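PDB 5UZ8: cadherin-23 from Mus musculus, which probably mediates calcium-dependent adhesion in hearing and mechanotransduction, its extracellular cadherin repeats strung end to end with calcium ions between them. Local coordinates for residues L41-P54 against V79-S93. Numbering follows the deposited sequence.
With CA (calcium ion), chain H.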
loop_
_atom_site.group_PDB
_atom_site.type_symbol
_atom_site.label_atom_id
_atom_site.label_comp_id
_atom_site.label_asym_id
_atom_site.label_seq_id
_atom_site.Cartn_x
_atom_site.Cartn_y
_atom_site.Cartn_z
ATOM N N LEU A 41 -51.842 46.078 4.672
ATOM C CA LEU A 41 -51.970 44.612 4.616
ATOM C C LEU A 41 -52.067 44.081 3.182
ATOM O O LEU A 41 -51.587 42.978 2.894
ATOM C CB LEU A 41 -53.182 44.136 5.430
ATOM C CG LEU A 41 -53.134 44.297 6.954
ATOM C CD1 LEU A 41 -54.483 43.928 7.570
ATOM C CD2 LEU A 41 -52.008 43.466 7.559
ATOM N N ASN A 42 -52.651 44.876 2.284
ATOM C CA ASN A 42 -52.716 44.519 0.856
ATOM C C ASN A 42 -51.343 44.462 0.165
ATOM O O ASN A 42 -51.194 43.776 -0.845
ATOM C CB ASN A 42 -53.630 45.484 0.085
ATOM C CG ASN A 42 -55.081 45.387 0.520
ATOM O OD1 ASN A 42 -55.686 44.312 0.484
ATOM N ND2 ASN A 42 -55.647 46.515 0.923
ATOM N N GLY A 43 -50.361 45.201 0.682
ATOM C CA GLY A 43 -48.994 45.163 0.151
ATOM C C GLY A 43 -47.930 44.667 1.114
ATOM O O GLY A 43 -46.732 44.805 0.829
ATOM N N LEU A 44 -48.348 44.078 2.238
ATOM C CA LEU A 44 -47.420 43.495 3.219
ATOM C C LEU A 44 -47.119 42.032 2.868
ATOM O O LEU A 44 -48.015 41.188 2.930
ATOM C CB LEU A 44 -48.041 43.572 4.609
ATOM C CG LEU A 44 -47.234 43.068 5.795
ATOM C CD1 LEU A 44 -45.812 43.615 5.770
ATOM C CD2 LEU A 44 -47.964 43.465 7.071
ATOM N N ILE A 45 -45.869 41.734 2.524
ATOM C CA ILE A 45 -45.535 40.415 1.988
ATOM C C ILE A 45 -45.018 39.494 3.067
ATOM O O ILE A 45 -44.096 39.846 3.780
ATOM C CB ILE A 45 -44.510 40.508 0.835
ATOM C CG1 ILE A 45 -45.117 41.354 -0.303
ATOM C CG2 ILE A 45 -44.119 39.112 0.333
ATOM C CD1 ILE A 45 -44.103 41.781 -1.334
ATOM N N THR A 46 -45.592 38.291 3.117
ATOM C CA THR A 46 -45.151 37.177 3.966
ATOM C C THR A 46 -44.516 36.091 3.082
ATOM O O THR A 46 -45.108 35.695 2.068
ATOM C CB THR A 46 -46.379 36.560 4.665
ATOM O OG1 THR A 46 -46.942 37.533 5.527
ATOM C CG2 THR A 46 -46.040 35.324 5.477
ATOM N N TYR A 47 -43.331 35.628 3.455
ATOM C CA TYR A 47 -42.643 34.579 2.723
ATOM C C TYR A 47 -42.770 33.277 3.483
ATOM O O TYR A 47 -42.571 33.242 4.695
ATOM C CB TYR A 47 -41.151 34.883 2.533
ATOM C CG TYR A 47 -40.886 36.151 1.755
ATOM C CD1 TYR A 47 -40.866 37.374 2.384
ATOM C CD2 TYR A 47 -40.665 36.118 0.374
ATOM C CE1 TYR A 47 -40.664 38.553 1.676
ATOM C CE2 TYR A 47 -40.454 37.277 -0.343
ATOM C CZ TYR A 47 -40.428 38.492 0.309
ATOM O OH TYR A 47 -40.197 39.637 -0.401
ATOM N N THR A 48 -43.108 32.218 2.755
ATOM C CA THR A 48 -43.016 30.858 3.265
ATOM C C THR A 48 -42.294 29.981 2.228
ATOM O O THR A 48 -42.211 30.343 1.035
ATOM C CB THR A 48 -44.411 30.274 3.545
ATOM O OG1 THR A 48 -45.210 30.324 2.347
ATOM C CG2 THR A 48 -45.127 31.054 4.653
ATOM N N LEU A 49 -41.777 28.836 2.687
ATOM C CA LEU A 49 -41.168 27.824 1.827
ATOM C C LEU A 49 -42.058 26.589 1.727
ATOM O O LEU A 49 -42.673 26.178 2.746
ATOM C CB LEU A 49 -39.821 27.398 2.392
ATOM C CG LEU A 49 -38.796 28.526 2.569
ATOM C CD1 LEU A 49 -37.435 27.915 2.856
ATOM C CD2 LEU A 49 -38.715 29.430 1.343
ATOM N N LEU A 50 -42.130 26.015 0.522
ATOM C CA LEU A 50 -42.924 24.816 0.232
ATOM C C LEU A 50 -42.132 23.764 -0.501
ATOM O O LEU A 50 -41.174 24.071 -1.194
ATOM C CB LEU A 50 -44.122 25.173 -0.642
ATOM C CG LEU A 50 -45.113 26.140 -0.034
ATOM C CD1 LEU A 50 -46.067 26.635 -1.108
ATOM C CD2 LEU A 50 -45.876 25.445 1.083
ATOM N N ASP A 51 -42.556 22.511 -0.354
ATOM C CA ASP A 51 -42.054 21.423 -1.182
ATOM C C ASP A 51 -40.537 21.307 -1.138
ATOM O O ASP A 51 -39.863 21.238 -2.185
ATOM C CB ASP A 51 -42.554 21.572 -2.631
ATOM C CG ASP A 51 -44.047 21.296 -2.771
ATOM O OD1 ASP A 51 -44.599 20.414 -2.058
ATOM O OD2 ASP A 51 -44.681 21.919 -3.636
ATOM N N LEU A 52 -39.997 21.260 0.078
ATOM C CA LEU A 52 -38.547 21.112 0.240
ATOM C C LEU A 52 -38.123 19.731 -0.206
ATOM O O LEU A 52 -38.565 18.739 0.373
ATOM C CB LEU A 52 -38.094 21.354 1.671
ATOM C CG LEU A 52 -37.898 22.847 2.011
ATOM C CD1 LEU A 52 -39.218 23.591 1.901
ATOM C CD2 LEU A 52 -37.329 22.936 3.409
ATOM N N THR A 53 -37.262 19.694 -1.222
ATOM C CA THR A 53 -36.899 18.458 -1.909
ATOM C C THR A 53 -35.386 18.370 -2.101
ATOM O O THR A 53 -34.873 18.997 -3.046
ATOM C CB THR A 53 -37.625 18.424 -3.292
ATOM O OG1 THR A 53 -39.038 18.412 -3.060
ATOM C CG2 THR A 53 -37.290 17.159 -4.058
ATOM N N PRO A 54 -34.643 17.646 -1.237
ATOM C CA PRO A 54 -35.129 16.954 -0.015
ATOM C C PRO A 54 -35.358 17.900 1.180
ATOM O O PRO A 54 -34.843 19.031 1.164
ATOM C CB PRO A 54 -33.946 16.037 0.319
ATOM C CG PRO A 54 -32.732 16.845 -0.122
ATOM C CD PRO A 54 -33.172 17.661 -1.309
ATOM N N VAL A 79 -26.429 14.582 -1.334
ATOM C CA VAL A 79 -27.366 15.494 -1.996
ATOM C C VAL A 79 -26.638 16.411 -2.977
ATOM O O VAL A 79 -25.710 17.097 -2.589
ATOM C CB VAL A 79 -28.047 16.379 -0.937
ATOM C CG1 VAL A 79 -28.942 17.443 -1.566
ATOM C CG2 VAL A 79 -28.793 15.516 0.083
ATOM N N HIS A 80 -27.096 16.433 -4.231
ATOM C CA HIS A 80 -26.541 17.355 -5.242
ATOM C C HIS A 80 -27.347 18.636 -5.437
ATOM O O HIS A 80 -26.789 19.637 -5.878
ATOM C CB HIS A 80 -26.333 16.632 -6.585
ATOM C CG HIS A 80 -25.261 15.581 -6.559
ATOM N ND1 HIS A 80 -25.033 14.726 -7.617
ATOM C CD2 HIS A 80 -24.353 15.258 -5.608
ATOM C CE1 HIS A 80 -24.030 13.916 -7.313
ATOM N NE2 HIS A 80 -23.616 14.200 -6.088
ATOM N N TRP A 81 -28.649 18.614 -5.133
ATOM C CA TRP A 81 -29.525 19.764 -5.329
ATOM C C TRP A 81 -30.474 19.921 -4.134
ATOM O O TRP A 81 -31.051 18.948 -3.674
ATOM C CB TRP A 81 -30.345 19.582 -6.623
ATOM C CG TRP A 81 -29.475 19.695 -7.839
ATOM C CD1 TRP A 81 -28.830 18.697 -8.460
ATOM C CD2 TRP A 81 -29.136 20.900 -8.535
ATOM N NE1 TRP A 81 -28.081 19.188 -9.533
ATOM C CE2 TRP A 81 -28.261 20.546 -9.589
ATOM C CE3 TRP A 81 -29.506 22.249 -8.386
ATOM C CZ2 TRP A 81 -27.743 21.484 -10.477
ATOM C CZ3 TRP A 81 -28.982 23.197 -9.281
ATOM C CH2 TRP A 81 -28.114 22.808 -10.306
ATOM N N LEU A 82 -30.592 21.133 -3.613
ATOM C CA LEU A 82 -31.652 21.453 -2.654
ATOM C C LEU A 82 -32.672 22.303 -3.403
ATOM O O LEU A 82 -32.407 23.474 -3.688
ATOM C CB LEU A 82 -31.117 22.225 -1.460
ATOM C CG LEU A 82 -30.141 21.455 -0.577
ATOM C CD1 LEU A 82 -29.521 22.352 0.483
ATOM C CD2 LEU A 82 -30.822 20.236 0.013
ATOM N N ASN A 83 -33.822 21.710 -3.718
ATOM C CA ASN A 83 -34.874 22.418 -4.441
ATOM C C ASN A 83 -36.055 22.700 -3.511
ATOM O O ASN A 83 -36.374 21.912 -2.602
ATOM C CB ASN A 83 -35.304 21.609 -5.673
ATOM C CG ASN A 83 -34.133 21.276 -6.581
ATOM O OD1 ASN A 83 -33.148 22.024 -6.643
ATOM N ND2 ASN A 83 -34.193 20.135 -7.239
ATOM N N PHE A 84 -36.710 23.837 -3.745
ATOM C CA PHE A 84 -37.878 24.213 -2.995
ATOM C C PHE A 84 -38.603 25.341 -3.719
ATOM O O PHE A 84 -38.144 25.836 -4.752
ATOM C CB PHE A 84 -37.532 24.604 -1.544
ATOM C CG PHE A 84 -36.516 25.679 -1.428
ATOM C CD1 PHE A 84 -35.151 25.379 -1.530
ATOM C CD2 PHE A 84 -36.895 27.001 -1.228
ATOM C CE1 PHE A 84 -34.205 26.368 -1.392
ATOM C CE2 PHE A 84 -35.935 28.003 -1.107
ATOM C CZ PHE A 84 -34.590 27.681 -1.188
ATOM N N THR A 85 -39.736 25.704 -3.163
ATOM C CA THR A 85 -40.572 26.760 -3.681
ATOM C C THR A 85 -40.650 27.853 -2.640
ATOM O O THR A 85 -40.838 27.564 -1.452
ATOM C CB THR A 85 -41.962 26.202 -3.927
ATOM O OG1 THR A 85 -41.898 25.257 -4.987
ATOM C CG2 THR A 85 -42.941 27.270 -4.290
ATOM N N VAL A 86 -40.547 29.105 -3.083
ATOM C CA VAL A 86 -40.815 30.249 -2.229
ATOM C C VAL A 86 -42.187 30.793 -2.588
ATOM O O VAL A 86 -42.482 30.982 -3.770
ATOM C CB VAL A 86 -39.784 31.368 -2.431
ATOM C CG1 VAL A 86 -40.129 32.538 -1.525
ATOM C CG2 VAL A 86 -38.367 30.898 -2.122
ATOM N N ARG A 87 -43.039 30.980 -1.581
ATOM C CA ARG A 87 -44.347 31.615 -1.741
ATOM C C ARG A 87 -44.277 32.987 -1.114
ATOM O O ARG A 87 -43.895 33.099 0.041
ATOM C CB ARG A 87 -45.442 30.795 -1.054
ATOM C CG ARG A 87 -46.853 31.324 -1.204
ATOM C CD ARG A 87 -47.867 30.426 -0.505
ATOM N NE ARG A 87 -49.222 30.989 -0.500
ATOM C CZ ARG A 87 -50.109 30.882 -1.497
ATOM N NH1 ARG A 87 -49.809 30.242 -2.631
ATOM N NH2 ARG A 87 -51.315 31.441 -1.376
ATOM N N ALA A 88 -44.659 34.019 -1.875
ATOM C CA ALA A 88 -44.717 35.387 -1.401
ATOM C C ALA A 88 -46.200 35.781 -1.436
ATOM O O ALA A 88 -46.793 35.796 -2.505
ATOM C CB ALA A 88 -43.909 36.285 -2.325
ATOM N N SER A 89 -46.799 36.026 -0.272
ATOM C CA SER A 89 -48.240 36.279 -0.164
ATOM C C SER A 89 -48.438 37.674 0.420
ATOM O O SER A 89 -47.726 38.061 1.337
ATOM C CB SER A 89 -48.894 35.239 0.746
ATOM O OG SER A 89 -50.303 35.480 0.837
ATOM N N ASP A 90 -49.371 38.446 -0.118
ATOM C CA ASP A 90 -49.741 39.675 0.567
ATOM C C ASP A 90 -50.686 39.268 1.670
ATOM O O ASP A 90 -51.073 38.105 1.758
ATOM C CB ASP A 90 -50.318 40.761 -0.355
ATOM C CG ASP A 90 -51.675 40.397 -0.981
ATOM O OD1 ASP A 90 -52.490 39.644 -0.389
ATOM O OD2 ASP A 90 -51.936 40.892 -2.099
ATOM N N ASN A 91 -51.056 40.210 2.515
ATOM C CA ASN A 91 -51.910 39.881 3.648
ATOM C C ASN A 91 -53.299 40.474 3.466
ATOM O O ASN A 91 -53.977 40.756 4.435
ATOM C CB ASN A 91 -51.236 40.323 4.950
ATOM C CG ASN A 91 -50.152 39.358 5.390
ATOM O OD1 ASN A 91 -50.372 38.549 6.292
ATOM N ND2 ASN A 91 -48.987 39.405 4.727
ATOM N N GLY A 92 -53.728 40.607 2.210
ATOM C CA GLY A 92 -55.045 41.142 1.881
ATOM C C GLY A 92 -56.158 40.151 2.145
ATOM O O GLY A 92 -55.916 38.993 2.523
ATOM N N SER A 93 -57.378 40.608 1.890
ATOM C CA SER A 93 -58.590 40.007 2.457
ATOM C C SER A 93 -58.910 38.623 1.897
ATOM O O SER A 93 -59.085 37.679 2.680
ATOM C CB SER A 93 -59.760 40.959 2.302
ATOM O OG SER A 93 -59.443 42.162 2.968
HETATM CA CA CA H . -51.415 43.073 -3.145
HETATM O O HOH W 1 -44.079 23.735 -5.176
HETATM O O HOH W 2 -33.200 17.500 -4.832
HETATM O O HOH W 3 -34.446 21.456 -0.307
HETATM O O HOH W 4 -53.818 43.079 -2.966
#
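Strand 46-53 pairs antiparallel with strand 81-89 from Thr-46/Ser-89 to Leu-50/Thr-85, and a beta bulge round Asp-51 and Leu-52 shifts the register by one before Thr-53 bonds to Asn-83 in both directions. The side chains of Tyr-47, Leu-49, Val-86 and Ala-88 share one face, directed into the cadherin beta sandwich. There Leu-49 CD2 lies 3.8 Å from Val-86 CG2, the two side chains running alongside each other, and also touches Phe-84. The edge of the Tyr-47 ring meets Val-86 CG1, Ile-45 CG2 sits over one ring face, toward its rim, and Tyr-47 OH hydrogen-bonds to Ala-34 N. On the other face Thr-48 OG1, set between its backbone N and carbonyl carbon (chi1 57°), comes within 3.4 Å of Arg-87 CB, the side chains pointing the same way; the extended arginine continues to a salt bridge with Glu-99. Past the bulge, Pro-54, after a cis peptide, packs its CD 3.7 Å from Leu-82 CD2. At the opposite end Asn-91 ND2 donates to Leu-44 O (2.7 Å) and, almost straight at 175°, to Thr-46 OG1 (2.9 Å), both near its amide plane, which should fix the amide's rotation. These bonds tie together the loops that meet at calcium, bound by Asn-42 O (2.4 Å), Asp-90 OD2 (2.5 Å), a water, Asn-3, Asp-36 and Asp-38. Asp-90 OD1 accepts from Gly-92 N in an Asx turn and from Arg-96 N, probably holding the carboxylate with OD2 on the metal.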